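Local coordinates for protein KauB (PDB 6B4R) that probably oxidises aminoaldehydes and a broad range of other aldehydes to the corresponding carboxylic acids, passing the electrons to NAD(P)+, at residues A[25-30]-A[212-217]; A[125-130]-A[461-466]; A[147-152]-A[492-497]; A[187-192]-A[216-221]; A[237-242]-A[261-266]. All blocks are in the same frame, centred on the assembly; numbering follows the deposited sequence.

Contact 1: residues A[25-30]-A[212-217]; sequences NGEYSN and IPKGVF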
# COMPACT_ATOMS: atom_id res chain seq x y z
N ASN A 25 -23.96 22.52 17.97
CA ASN A 25 -22.95 23.52 18.29
C ASN A 25 -22.52 23.48 19.75
O ASN A 25 -22.45 24.51 20.42
CB ASN A 25 -23.42 24.92 17.91
CG ASN A 25 -22.28 25.91 17.76
OD1 ASN A 25 -21.13 25.52 17.59
ND2 ASN A 25 -22.60 27.20 17.83
N GLY A 26 -22.26 22.27 20.25
CA GLY A 26 -21.74 22.09 21.59
C GLY A 26 -22.74 22.26 22.72
O GLY A 26 -22.38 22.19 23.89
N GLU A 27 -24.01 22.47 22.37
CA GLU A 27 -25.05 22.71 23.38
C GLU A 27 -26.29 21.87 23.13
O GLU A 27 -26.63 21.55 21.99
CB GLU A 27 -25.45 24.19 23.41
CG GLU A 27 -24.28 25.17 23.48
CD GLU A 27 -23.52 25.10 24.79
OE1 GLU A 27 -22.36 25.55 24.82
OE2 GLU A 27 -24.09 24.61 25.79
N TYR A 28 -26.99 21.51 24.20
CA TYR A 28 -28.28 20.85 24.09
C TYR A 28 -29.38 21.87 23.83
O TYR A 28 -29.38 22.95 24.43
CB TYR A 28 -28.59 20.04 25.35
CG TYR A 28 -27.88 18.71 25.42
CD1 TYR A 28 -28.21 17.69 24.53
CD2 TYR A 28 -26.89 18.47 26.36
CE1 TYR A 28 -27.57 16.47 24.58
CE2 TYR A 28 -26.24 17.25 26.42
CZ TYR A 28 -26.59 16.25 25.53
OH TYR A 28 -25.94 15.04 25.58
N SER A 29 -30.31 21.54 22.95
CA SER A 29 -31.42 22.43 22.64
C SER A 29 -32.63 21.68 22.09
O SER A 29 -32.49 20.59 21.53
CB SER A 29 -30.98 23.51 21.65
OG SER A 29 -30.53 22.94 20.44
N ASN A 30 -33.81 22.26 22.25
CA ASN A 30 -35.02 21.67 21.70
C ASN A 30 -35.05 21.83 20.19
O ASN A 30 -34.17 22.46 19.60
CB ASN A 30 -36.26 22.34 22.30
CG ASN A 30 -36.25 22.34 23.81
OD1 ASN A 30 -35.95 21.32 24.45
ND2 ASN A 30 -36.57 23.48 24.41
N ILE A 212 -13.33 17.39 21.28
CA ILE A 212 -13.93 17.67 19.98
C ILE A 212 -14.56 19.06 20.02
O ILE A 212 -15.45 19.32 20.84
CB ILE A 212 -15.02 16.65 19.61
CG1 ILE A 212 -14.48 15.22 19.66
CG2 ILE A 212 -15.60 16.96 18.23
CD1 ILE A 212 -13.47 14.91 18.59
N PRO A 213 -14.11 19.96 19.13
CA PRO A 213 -14.61 21.33 19.08
C PRO A 213 -16.11 21.41 18.84
O PRO A 213 -16.72 20.46 18.34
CB PRO A 213 -13.85 21.93 17.88
CG PRO A 213 -12.62 21.09 17.75
CD PRO A 213 -13.05 19.71 18.14
N LYS A 214 -16.71 22.54 19.20
CA LYS A 214 -18.13 22.77 19.01
C LYS A 214 -18.51 22.73 17.54
O LYS A 214 -17.77 23.22 16.68
CB LYS A 214 -18.54 24.12 19.62
CG LYS A 214 -18.15 24.28 21.08
CD LYS A 214 -18.43 25.69 21.58
CE LYS A 214 -19.88 26.10 21.36
NZ LYS A 214 -20.23 27.33 22.13
N GLY A 215 -19.66 22.14 17.24
CA GLY A 215 -20.19 22.12 15.89
C GLY A 215 -19.57 21.09 14.98
O GLY A 215 -19.98 20.96 13.82
N VAL A 216 -18.60 20.34 15.49
CA VAL A 216 -17.95 19.31 14.69
C VAL A 216 -18.76 18.01 14.73
O VAL A 216 -18.80 17.26 13.76
CB VAL A 216 -16.50 19.07 15.16
CG1 VAL A 216 -15.84 17.96 14.35
CG2 VAL A 216 -15.69 20.36 15.04
N PHE A 217 -19.42 17.76 15.86
CA PHE A 217 -20.27 16.59 16.00
C PHE A 217 -21.63 16.96 16.57
O PHE A 217 -21.77 17.25 17.76
CB PHE A 217 -19.57 15.52 16.85
CG PHE A 217 -20.45 14.36 17.22
CD1 PHE A 217 -21.32 13.80 16.31
CD2 PHE A 217 -20.39 13.82 18.50
CE1 PHE A 217 -22.13 12.74 16.66
CE2 PHE A 217 -21.19 12.76 18.85
CZ PHE A 217 -22.07 12.22 17.93
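K214 lies along N25 where two turns meet, its chain carbons against oxygens of the asparagine. K214 CE lies 3.2 Å from the backbone O of N25, and K214 CB is 3.6 Å from N25 OD1. The lysine reaches both atoms because its chain bends at chi3 (56°), which sets CE beside the N25 carbonyl. The electrostatic part is thin: E27 OE1 and K214 NZ form a long salt bridge at 3.9 Å, with both side chains exposed and crossing at a slant. Backbone shape accounts for the rest. P213 to V216 make a type II beta turn with G215 at its third position (phi 80°), closed weakly by V216 N to P213 O at 3.4 Å. N25 and G26, also both at positive phi, link strand 22-24 to strand 27-29 as a two-residue hairpin. G26 N and G215 N are 4.0 Å apart where the turns meet. This surface contact sits at the end of helix 198-210, just before strand 217-219: N25 N is hydrogen-bonded to N218 OD1 of that strand, N25 touches V65 of helix 56-72, and Y28 OH bonds to I201 O of helix 198-210.

Contact 2: residues A[125-130]-A[461-466]; sequences ANSLRW and GDMTAP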
# COMPACT_ATOMS: atom_id res chain seq x y z
N ALA A 125 -16.46 1.55 21.63
CA ALA A 125 -15.28 2.24 22.14
C ALA A 125 -14.03 1.81 21.37
O ALA A 125 -13.19 2.64 21.01
CB ALA A 125 -15.11 1.97 23.63
N ASN A 126 -13.90 0.51 21.12
CA ASN A 126 -12.76 -0.01 20.38
C ASN A 126 -12.74 0.46 18.93
O ASN A 126 -11.68 0.67 18.34
CB ASN A 126 -12.72 -1.54 20.45
CG ASN A 126 -11.58 -2.12 19.64
OD1 ASN A 126 -10.41 -2.02 20.02
ND2 ASN A 126 -11.91 -2.76 18.52
N SER A 127 -13.93 0.64 18.35
CA SER A 127 -14.05 1.12 16.98
C SER A 127 -13.56 2.56 16.85
O SER A 127 -12.90 2.91 15.86
CB SER A 127 -15.50 1.02 16.51
OG SER A 127 -15.63 1.53 15.19
N LEU A 128 -13.88 3.39 17.83
CA LEU A 128 -13.40 4.76 17.86
C LEU A 128 -11.89 4.78 18.10
O LEU A 128 -11.16 5.51 17.43
CB LEU A 128 -14.10 5.57 18.96
CG LEU A 128 -15.60 5.85 18.81
CD1 LEU A 128 -16.07 6.75 19.94
CD2 LEU A 128 -15.89 6.49 17.46
N ARG A 129 -11.45 3.97 19.05
CA ARG A 129 -10.04 3.89 19.40
C ARG A 129 -9.19 3.41 18.22
O ARG A 129 -8.15 4.00 17.92
CB ARG A 129 -9.83 2.97 20.61
CG ARG A 129 -8.38 2.86 21.06
CD ARG A 129 -8.22 1.96 22.28
NE ARG A 129 -8.68 2.61 23.50
CZ ARG A 129 -9.83 2.33 24.10
NH1 ARG A 129 -10.64 1.40 23.61
NH2 ARG A 129 -10.17 2.98 25.21
N TRP A 130 -9.65 2.36 17.54
CA TRP A 130 -8.94 1.80 16.40
C TRP A 130 -8.80 2.82 15.27
O TRP A 130 -7.72 3.02 14.72
CB TRP A 130 -9.69 0.56 15.89
CG TRP A 130 -8.90 -0.32 14.96
CD1 TRP A 130 -8.15 -1.41 15.30
CD2 TRP A 130 -8.79 -0.20 13.53
NE1 TRP A 130 -7.58 -1.97 14.19
CE2 TRP A 130 -7.96 -1.25 13.09
CE3 TRP A 130 -9.31 0.69 12.59
CZ2 TRP A 130 -7.64 -1.43 11.74
CZ3 TRP A 130 -9.00 0.51 11.26
CH2 TRP A 130 -8.16 -0.54 10.84
N GLY A 461 -14.40 -11.44 12.03
CA GLY A 461 -13.80 -10.19 11.62
C GLY A 461 -13.88 -9.10 12.68
O GLY A 461 -14.95 -8.83 13.22
N ASP A 462 -12.74 -8.48 12.98
CA ASP A 462 -12.70 -7.36 13.91
C ASP A 462 -12.67 -6.03 13.16
O ASP A 462 -13.25 -5.91 12.08
CB ASP A 462 -11.50 -7.49 14.86
CG ASP A 462 -10.21 -7.83 14.13
OD1 ASP A 462 -10.02 -7.38 12.98
OD2 ASP A 462 -9.37 -8.54 14.72
N MET A 463 -11.99 -5.04 13.73
CA MET A 463 -11.89 -3.73 13.09
C MET A 463 -10.98 -3.73 11.86
O MET A 463 -10.95 -2.76 11.11
CB MET A 463 -11.41 -2.66 14.08
CG MET A 463 -12.53 -2.04 14.92
SD MET A 463 -13.77 -1.17 13.93
CE MET A 463 -12.75 -0.04 12.98
N THR A 464 -10.25 -4.82 11.65
CA THR A 464 -9.38 -4.92 10.48
C THR A 464 -10.13 -5.44 9.25
O THR A 464 -9.59 -5.45 8.14
CB THR A 464 -8.17 -5.84 10.74
OG1 THR A 464 -8.61 -7.19 10.89
CG2 THR A 464 -7.43 -5.40 12.00
N ALA A 465 -11.37 -5.87 9.44
CA ALA A 465 -12.17 -6.44 8.35
C ALA A 465 -13.19 -5.45 7.80
O ALA A 465 -14.08 -5.01 8.52
CB ALA A 465 -12.87 -7.71 8.82
N PRO A 466 -13.06 -5.10 6.52
CA PRO A 466 -14.05 -4.24 5.86
C PRO A 466 -15.43 -4.89 5.87
O PRO A 466 -15.54 -6.11 5.74
CB PRO A 466 -13.51 -4.12 4.42
CG PRO A 466 -12.59 -5.28 4.25
CD PRO A 466 -11.98 -5.50 5.60
O HOH W 1 -11.07 -4.66 16.68
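M463 and W130 bury the most surface here, in a Met-aromatic contact between helix 113-133 and a type I beta turn running from D462 to A465. The methionine meets the indole with its chain more than with its sulfur. M463 CB stands over one face, 3.5 Å from the centroid of the five-membered ring of W130 and 10° off its normal, which is the geometry of a CH-pi contact. Bends at chi2 (-62°) and chi3 (-54°) then fold the methionine back, bringing CE to 3.5 Å from W130 CE3. M463 SD lies oblique to the ring, 5.5 Å from the same five-membered centroid, and approaches the third residue, S127, whose OG is 3.5 Å away. S127 also touches W176, which lines the pocket of the bound polyether ligand; that ligand is about 9 Å from the M463 side chain. A basic side chain of another chain also makes a cation-pi contact with the indole. T464 CG2 approaches obliquely, near W130 CZ2. Polar groups reach across through water: one molecule accepts from N126 ND2 at 2.8 Å and from M463 N at 3.1 Å, tying the helix to the turn. Within the turn, D462 OD1 accepts from T464 N at 2.9 Å, forming an Asx turn, and from T464 OG1 as well.

Contact 3: residues A[147-152]-A[492-497]; sequences HAELGL and ATWIKL. With EDO (1,2-ethanediol), chain M.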
# COMPACT_ATOMS: atom_id res chain seq x y z
N HIS A 147 11.61 13.33 -14.07
CA HIS A 147 12.47 13.92 -13.04
C HIS A 147 12.11 15.36 -12.66
O HIS A 147 12.12 15.72 -11.48
CB HIS A 147 13.94 13.84 -13.45
CG HIS A 147 14.89 14.28 -12.39
ND1 HIS A 147 15.48 15.53 -12.39
CD2 HIS A 147 15.34 13.65 -11.28
CE1 HIS A 147 16.26 15.64 -11.33
NE2 HIS A 147 16.20 14.52 -10.64
N ALA A 148 11.79 16.19 -13.65
CA ALA A 148 11.47 17.59 -13.40
C ALA A 148 10.00 17.79 -13.07
O ALA A 148 9.41 18.81 -13.42
CB ALA A 148 11.88 18.45 -14.59
N GLU A 149 9.41 16.82 -12.38
CA GLU A 149 7.99 16.87 -12.06
C GLU A 149 7.69 16.10 -10.78
O GLU A 149 8.31 15.07 -10.50
CB GLU A 149 7.17 16.29 -13.23
CG GLU A 149 5.70 16.65 -13.22
CD GLU A 149 5.00 16.31 -14.52
OE1 GLU A 149 5.59 15.59 -15.35
OE2 GLU A 149 3.85 16.77 -14.72
N LEU A 150 6.76 16.61 -9.99
CA LEU A 150 6.35 15.96 -8.74
C LEU A 150 4.85 15.73 -8.73
O LEU A 150 4.06 16.67 -8.85
CB LEU A 150 6.78 16.79 -7.53
CG LEU A 150 6.35 16.29 -6.15
CD1 LEU A 150 6.98 14.94 -5.83
CD2 LEU A 150 6.70 17.31 -5.07
N GLY A 151 4.45 14.47 -8.57
CA GLY A 151 3.05 14.10 -8.58
C GLY A 151 2.56 13.55 -7.26
O GLY A 151 2.90 12.43 -6.88
N LEU A 152 1.76 14.35 -6.56
CA LEU A 152 1.24 13.95 -5.26
C LEU A 152 -0.22 13.53 -5.37
O LEU A 152 -1.03 14.22 -6.00
CB LEU A 152 1.35 15.12 -4.27
CG LEU A 152 2.75 15.72 -4.09
CD1 LEU A 152 2.70 16.88 -3.11
CD2 LEU A 152 3.73 14.65 -3.62
N ALA A 492 -5.03 15.02 -7.06
CA ALA A 492 -3.78 14.82 -7.79
C ALA A 492 -3.08 16.15 -8.04
O ALA A 492 -3.47 16.91 -8.93
CB ALA A 492 -4.04 14.09 -9.10
N THR A 493 -2.05 16.42 -7.25
CA THR A 493 -1.28 17.65 -7.39
C THR A 493 -0.01 17.42 -8.22
O THR A 493 0.97 16.86 -7.72
CB THR A 493 -0.88 18.24 -6.03
OG1 THR A 493 -2.05 18.43 -5.23
CG2 THR A 493 -0.18 19.58 -6.21
N TRP A 494 -0.04 17.84 -9.47
CA TRP A 494 1.10 17.67 -10.36
C TRP A 494 1.90 18.96 -10.50
O TRP A 494 1.44 19.93 -11.10
CB TRP A 494 0.65 17.16 -11.74
CG TRP A 494 1.04 15.74 -12.00
CD1 TRP A 494 1.85 15.28 -13.00
CD2 TRP A 494 0.66 14.59 -11.24
NE1 TRP A 494 1.98 13.92 -12.92
CE2 TRP A 494 1.26 13.47 -11.84
CE3 TRP A 494 -0.14 14.39 -10.11
CZ2 TRP A 494 1.10 12.17 -11.35
CZ3 TRP A 494 -0.30 13.11 -9.62
CH2 TRP A 494 0.31 12.01 -10.24
N ILE A 495 3.10 18.95 -9.93
CA ILE A 495 3.94 20.14 -9.86
C ILE A 495 5.09 20.07 -10.85
O ILE A 495 5.92 19.17 -10.78
CB ILE A 495 4.53 20.31 -8.45
CG1 ILE A 495 3.44 20.19 -7.39
CG2 ILE A 495 5.27 21.64 -8.33
CD1 ILE A 495 3.97 20.05 -5.99
N LYS A 496 5.13 21.02 -11.78
CA LYS A 496 6.22 21.11 -12.73
C LYS A 496 7.41 21.84 -12.11
O LYS A 496 7.29 22.98 -11.66
CB LYS A 496 5.77 21.81 -14.01
CG LYS A 496 6.87 21.98 -15.05
CD LYS A 496 6.30 22.40 -16.40
CE LYS A 496 6.20 21.22 -17.36
NZ LYS A 496 5.37 20.10 -16.83
N LEU A 497 8.56 21.17 -12.07
CA LEU A 497 9.76 21.74 -11.46
C LEU A 497 10.71 22.28 -12.53
O LEU A 497 11.05 23.46 -12.53
CB LEU A 497 10.47 20.70 -10.61
CG LEU A 497 9.62 20.06 -9.50
CD1 LEU A 497 10.39 18.96 -8.79
CD2 LEU A 497 9.16 21.12 -8.52
C1 EDO M . 13.05 13.19 -17.99
O1 EDO M . 12.60 12.26 -16.99
C2 EDO M . 12.35 12.91 -19.31
O2 EDO M . 12.77 11.64 -19.83
O HOH W 2 -2.45 16.06 -3.93
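E149 turns CG trans to its backbone N (chi1 -163°) and stays extended beyond it, which sets OE2 at the rim of the W494 indole, 3.0 Å from CD1. Carboxylate and ring planes stand 80° apart. W494, at chi1 -109°, leans back across the ladder and lays its six-membered ring over G151, whose CA is 3.4 Å from the ring centroid and almost on its normal: a CH-pi contact made possible by the missing side chain. Beneath these groups strands 149-152 and 492-496 run antiparallel. L150 and I495 exchange two backbone bonds, with I495 N to L150 O at 2.7 Å; L152 and T493 exchange another two, and L497 N to A148 O (2.8 Å) closes the end. On the other face L150 CD2 lies 4.0 Å from I495 CD1, and L150 and L152 there pack on L152 of the second subunit. The far edge of strand 492-496 pairs through A492 to I495 in a parallel ladder with a strand of another chain, as expected of the oligomerisation arm in this family. E149 OE2 and K496 NZ are 4.2 Å apart, beyond a salt bridge, and each bonds to a polar side chain of that chain; their charges therefore probably serve the interface more than each other.

Contact 4: residues A[187-192]-A[216-221]; sequences SVILKP and VFNVLP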
# COMPACT_ATOMS: atom_id res chain seq x y z
N SER A 187 -16.79 17.45 9.69
CA SER A 187 -17.85 17.76 10.62
C SER A 187 -19.00 16.80 10.35
O SER A 187 -19.36 16.56 9.20
CB SER A 187 -18.31 19.21 10.47
OG SER A 187 -17.29 20.12 10.85
N VAL A 188 -19.57 16.24 11.41
CA VAL A 188 -20.58 15.20 11.28
C VAL A 188 -21.91 15.60 11.92
O VAL A 188 -21.94 16.11 13.04
CB VAL A 188 -20.11 13.88 11.91
CG1 VAL A 188 -21.16 12.80 11.74
CG2 VAL A 188 -18.79 13.44 11.30
N ILE A 189 -23.00 15.37 11.19
CA ILE A 189 -24.34 15.52 11.75
C ILE A 189 -25.01 14.16 11.82
O ILE A 189 -25.34 13.57 10.79
CB ILE A 189 -25.21 16.45 10.89
CG1 ILE A 189 -24.57 17.83 10.78
CG2 ILE A 189 -26.61 16.55 11.49
CD1 ILE A 189 -25.36 18.78 9.91
N LEU A 190 -25.20 13.66 13.03
CA LEU A 190 -25.75 12.33 13.23
C LEU A 190 -27.25 12.37 13.47
O LEU A 190 -27.73 13.03 14.39
CB LEU A 190 -25.05 11.64 14.41
CG LEU A 190 -25.48 10.20 14.72
CD1 LEU A 190 -25.08 9.27 13.59
CD2 LEU A 190 -24.89 9.74 16.04
N LYS A 191 -27.98 11.65 12.63
CA LYS A 191 -29.41 11.48 12.82
C LYS A 191 -29.68 10.04 13.22
O LYS A 191 -29.65 9.15 12.37
CB LYS A 191 -30.18 11.85 11.54
CG LYS A 191 -31.69 11.94 11.70
CD LYS A 191 -32.36 10.60 11.43
CE LYS A 191 -33.81 10.60 11.84
NZ LYS A 191 -34.38 9.23 11.81
N PRO A 192 -29.93 9.81 14.51
CA PRO A 192 -30.24 8.47 15.01
C PRO A 192 -31.66 8.06 14.65
O PRO A 192 -32.47 8.92 14.31
CB PRO A 192 -30.11 8.63 16.52
CG PRO A 192 -30.49 10.05 16.77
CD PRO A 192 -29.96 10.82 15.58
N VAL A 216 -18.60 20.34 15.49
CA VAL A 216 -17.95 19.31 14.69
C VAL A 216 -18.76 18.01 14.73
O VAL A 216 -18.80 17.26 13.76
CB VAL A 216 -16.50 19.07 15.16
CG1 VAL A 216 -15.84 17.96 14.35
CG2 VAL A 216 -15.69 20.36 15.04
N PHE A 217 -19.42 17.76 15.86
CA PHE A 217 -20.27 16.59 16.00
C PHE A 217 -21.63 16.96 16.57
O PHE A 217 -21.77 17.25 17.76
CB PHE A 217 -19.57 15.52 16.85
CG PHE A 217 -20.45 14.36 17.22
CD1 PHE A 217 -21.32 13.80 16.31
CD2 PHE A 217 -20.39 13.82 18.50
CE1 PHE A 217 -22.13 12.74 16.66
CE2 PHE A 217 -21.19 12.76 18.85
CZ PHE A 217 -22.07 12.22 17.93
N ASN A 218 -22.65 16.93 15.71
CA ASN A 218 -24.00 17.32 16.09
C ASN A 218 -24.97 16.14 16.02
O ASN A 218 -24.79 15.22 15.22
CB ASN A 218 -24.49 18.46 15.20
CG ASN A 218 -23.52 19.64 15.20
OD1 ASN A 218 -23.63 20.54 16.03
ND2 ASN A 218 -22.57 19.62 14.27
N VAL A 219 -26.00 16.17 16.86
CA VAL A 219 -26.97 15.08 16.90
C VAL A 219 -28.41 15.60 16.80
O VAL A 219 -28.86 16.35 17.66
CB VAL A 219 -26.82 14.23 18.19
CG1 VAL A 219 -27.94 13.20 18.28
CG2 VAL A 219 -25.47 13.55 18.22
N LEU A 220 -29.10 15.20 15.74
CA LEU A 220 -30.48 15.62 15.51
C LEU A 220 -31.44 14.43 15.55
O LEU A 220 -31.61 13.73 14.55
CB LEU A 220 -30.62 16.32 14.16
CG LEU A 220 -29.97 17.69 13.97
CD1 LEU A 220 -30.24 18.18 12.56
CD2 LEU A 220 -30.48 18.68 15.00
N PRO A 221 -32.09 14.21 16.70
CA PRO A 221 -33.09 13.14 16.80
C PRO A 221 -34.38 13.53 16.09
O PRO A 221 -34.66 14.72 15.93
CB PRO A 221 -33.32 13.03 18.31
CG PRO A 221 -33.00 14.39 18.84
CD PRO A 221 -31.89 14.93 17.97
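A beta-alpha-beta unit of the Rossmann-like domain, which binds the dinucleotide in aldehyde dehydrogenases, brings V188 to L190 beside F217 to V219; helix 198-210 makes the crossover. The strand axes run parallel at 17°, 4.6 Å apart. Four backbone bonds alternate between them: V188 N to V216 O, N218 N to V188 O, L190 N to N218 O (2.7 Å) and L220 N to L190 O (2.9 Å). On one face, L190 and F217 both carry CG opposite the backbone N (chi1 -178° and 171°), and this sends them out side by side; L190 CB meets the rim of the phenyl ring at CE1, 3.8 Å away. On the other face I189 CG2 reaches L220 CD1 at 4.1 Å. Past the ladder, P192 CD rests 3.5 Å from L220 O, and its CG packs on P221. S187 OG bonds to A66 O. Strand 187-191 is the inner one, hydrogen-bonded along its second edge to strand 149-164. Helices 170-183 and 198-210 cover the face of V188, L190 and F217, and helix 56-72 covers that of I189 and L220.

Contact 5: residues A[237-242]-A[261-266]; sequences VDTLVF and MKRVWL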
# COMPACT_ATOMS: atom_id res chain seq x y z
N VAL A 237 -24.58 19.52 2.21
CA VAL A 237 -24.10 18.26 2.77
C VAL A 237 -23.29 17.51 1.72
O VAL A 237 -23.81 17.16 0.66
CB VAL A 237 -25.26 17.37 3.26
CG1 VAL A 237 -24.75 15.97 3.60
CG2 VAL A 237 -25.95 18.00 4.46
N ASP A 238 -22.02 17.28 2.01
CA ASP A 238 -21.10 16.70 1.04
C ASP A 238 -21.24 15.19 0.90
O ASP A 238 -21.05 14.64 -0.19
CB ASP A 238 -19.65 17.05 1.41
CG ASP A 238 -19.38 18.53 1.34
OD1 ASP A 238 -19.64 19.14 0.28
OD2 ASP A 238 -18.91 19.09 2.35
N THR A 239 -21.56 14.52 2.01
CA THR A 239 -21.58 13.07 2.04
C THR A 239 -22.68 12.56 2.97
O THR A 239 -22.85 13.06 4.08
CB THR A 239 -20.21 12.51 2.50
OG1 THR A 239 -19.20 12.86 1.55
CG2 THR A 239 -20.25 10.99 2.64
N LEU A 240 -23.42 11.56 2.50
CA LEU A 240 -24.46 10.92 3.29
C LEU A 240 -24.13 9.44 3.46
O LEU A 240 -24.03 8.71 2.47
CB LEU A 240 -25.82 11.10 2.60
CG LEU A 240 -27.11 10.60 3.26
CD1 LEU A 240 -27.37 9.12 2.98
CD2 LEU A 240 -27.09 10.85 4.76
N VAL A 241 -23.96 9.00 4.70
CA VAL A 241 -23.77 7.58 4.97
C VAL A 241 -24.98 7.03 5.71
O VAL A 241 -25.61 7.73 6.50
CB VAL A 241 -22.47 7.31 5.76
CG1 VAL A 241 -21.26 7.79 4.97
CG2 VAL A 241 -22.52 7.98 7.13
N PHE A 242 -25.31 5.77 5.45
CA PHE A 242 -26.56 5.20 5.95
C PHE A 242 -26.50 3.69 6.14
O PHE A 242 -25.85 2.98 5.37
CB PHE A 242 -27.71 5.59 5.01
CG PHE A 242 -28.99 4.86 5.27
CD1 PHE A 242 -29.89 5.30 6.23
CD2 PHE A 242 -29.33 3.74 4.51
CE1 PHE A 242 -31.08 4.63 6.45
CE2 PHE A 242 -30.52 3.07 4.73
CZ PHE A 242 -31.40 3.52 5.70
N MET A 261 -26.00 16.08 -5.76
CA MET A 261 -25.15 14.96 -6.18
C MET A 261 -24.13 14.59 -5.10
O MET A 261 -22.97 14.30 -5.38
CB MET A 261 -24.44 15.30 -7.50
CG MET A 261 -23.96 14.10 -8.30
SD MET A 261 -22.91 14.59 -9.68
CE MET A 261 -24.03 15.64 -10.59
N LYS A 262 -24.58 14.63 -3.84
CA LYS A 262 -23.73 14.26 -2.72
C LYS A 262 -23.34 12.79 -2.79
O LYS A 262 -24.12 11.96 -3.26
CB LYS A 262 -24.44 14.55 -1.40
CG LYS A 262 -25.80 13.86 -1.26
CD LYS A 262 -26.40 14.07 0.12
CE LYS A 262 -26.65 15.54 0.42
NZ LYS A 262 -27.72 16.14 -0.44
N ARG A 263 -22.14 12.47 -2.32
CA ARG A 263 -21.70 11.08 -2.24
C ARG A 263 -22.62 10.31 -1.31
O ARG A 263 -22.99 10.81 -0.24
CB ARG A 263 -20.26 10.97 -1.76
CG ARG A 263 -19.21 11.43 -2.76
CD ARG A 263 -18.82 12.88 -2.54
NE ARG A 263 -17.79 13.31 -3.48
CZ ARG A 263 -18.04 13.90 -4.64
NH1 ARG A 263 -19.29 14.14 -5.01
NH2 ARG A 263 -17.04 14.25 -5.44
N VAL A 264 -23.01 9.11 -1.72
CA VAL A 264 -23.93 8.31 -0.93
C VAL A 264 -23.39 6.90 -0.69
O VAL A 264 -23.19 6.13 -1.62
CB VAL A 264 -25.31 8.22 -1.60
CG1 VAL A 264 -26.21 7.27 -0.84
CG2 VAL A 264 -25.96 9.59 -1.66
N TRP A 265 -23.14 6.58 0.58
CA TRP A 265 -22.65 5.27 0.97
C TRP A 265 -23.70 4.59 1.83
O TRP A 265 -24.14 5.14 2.84
CB TRP A 265 -21.32 5.40 1.71
CG TRP A 265 -20.31 6.20 0.96
CD1 TRP A 265 -20.03 7.53 1.12
CD2 TRP A 265 -19.45 5.74 -0.09
NE1 TRP A 265 -19.05 7.92 0.24
CE2 TRP A 265 -18.68 6.84 -0.52
CE3 TRP A 265 -19.26 4.50 -0.72
CZ2 TRP A 265 -17.73 6.73 -1.53
CZ3 TRP A 265 -18.32 4.40 -1.72
CH2 TRP A 265 -17.57 5.51 -2.12
N LEU A 266 -24.11 3.39 1.43
CA LEU A 266 -25.23 2.73 2.07
C LEU A 266 -24.94 1.29 2.48
O LEU A 266 -24.16 0.59 1.83
CB LEU A 266 -26.43 2.70 1.11
CG LEU A 266 -26.85 4.03 0.48
CD1 LEU A 266 -27.81 3.77 -0.67
CD2 LEU A 266 -27.49 4.93 1.52
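From T239 to F242 the chain runs parallel to R263 to L266, with strand axes 4.8 Å apart and inclined by only 9°. The ladder opens with a longer bond, R263 N to D238 O at 3.2 Å, then continues through L240 N to R263 O, W265 N to L240 O (3.0 Å) and F242 N to W265 O. On one face T239 CG2 sits in the indole plane of W265, at the ring edge, 3.8 Å from CD1. V241 CG1 adds to this patch 4.0 Å from W265 CB. The pairing is that of a beta-alpha-beta unit in the Rossmann-like domain: helix 246-258 joins the two strands, and strand 149-164 bonds to the far edge of strand 239-243. Immediately after L266 comes E267, the predicted active-site residue. On the face toward that helix, L266 CD2 packs against F242 CB at 3.6 Å, oblique to the phenyl ring. K262 starts with CG between its backbone N and carbonyl carbon (chi1 56°) and curls so that CE touches V237 CB at 3.7 Å and CD lies 3.9 Å from L240 CB. Its buried ammonium is gripped by three acceptors, A232 O, H234 O and N260 OD1. R263, turned to the face of T239 and W265, forms a salt bridge through NH2 with E489 OE1.

In the fold
Starting from the N terminus, contact 1 closes the first long loop by joining the hairpin at 25-30 to the turn ahead of strand 217-219. Contact 2 opens inside that loop, at helix 113-133, and closes beyond it at 461-466, so the two cross; contact 3, from 147-152 to the C terminus, crosses both. Contacts 4 and 5 are local beta-alpha-beta closures in series, each nested within the loops of contacts 2 and 3. Contact 4 ends where contact 1 does, sharing V216 and F217. Strand 149-164 ties contacts 3, 4 and 5 into one sheet, although contact 3 lies about 31 Å from contact 5, centre to centre.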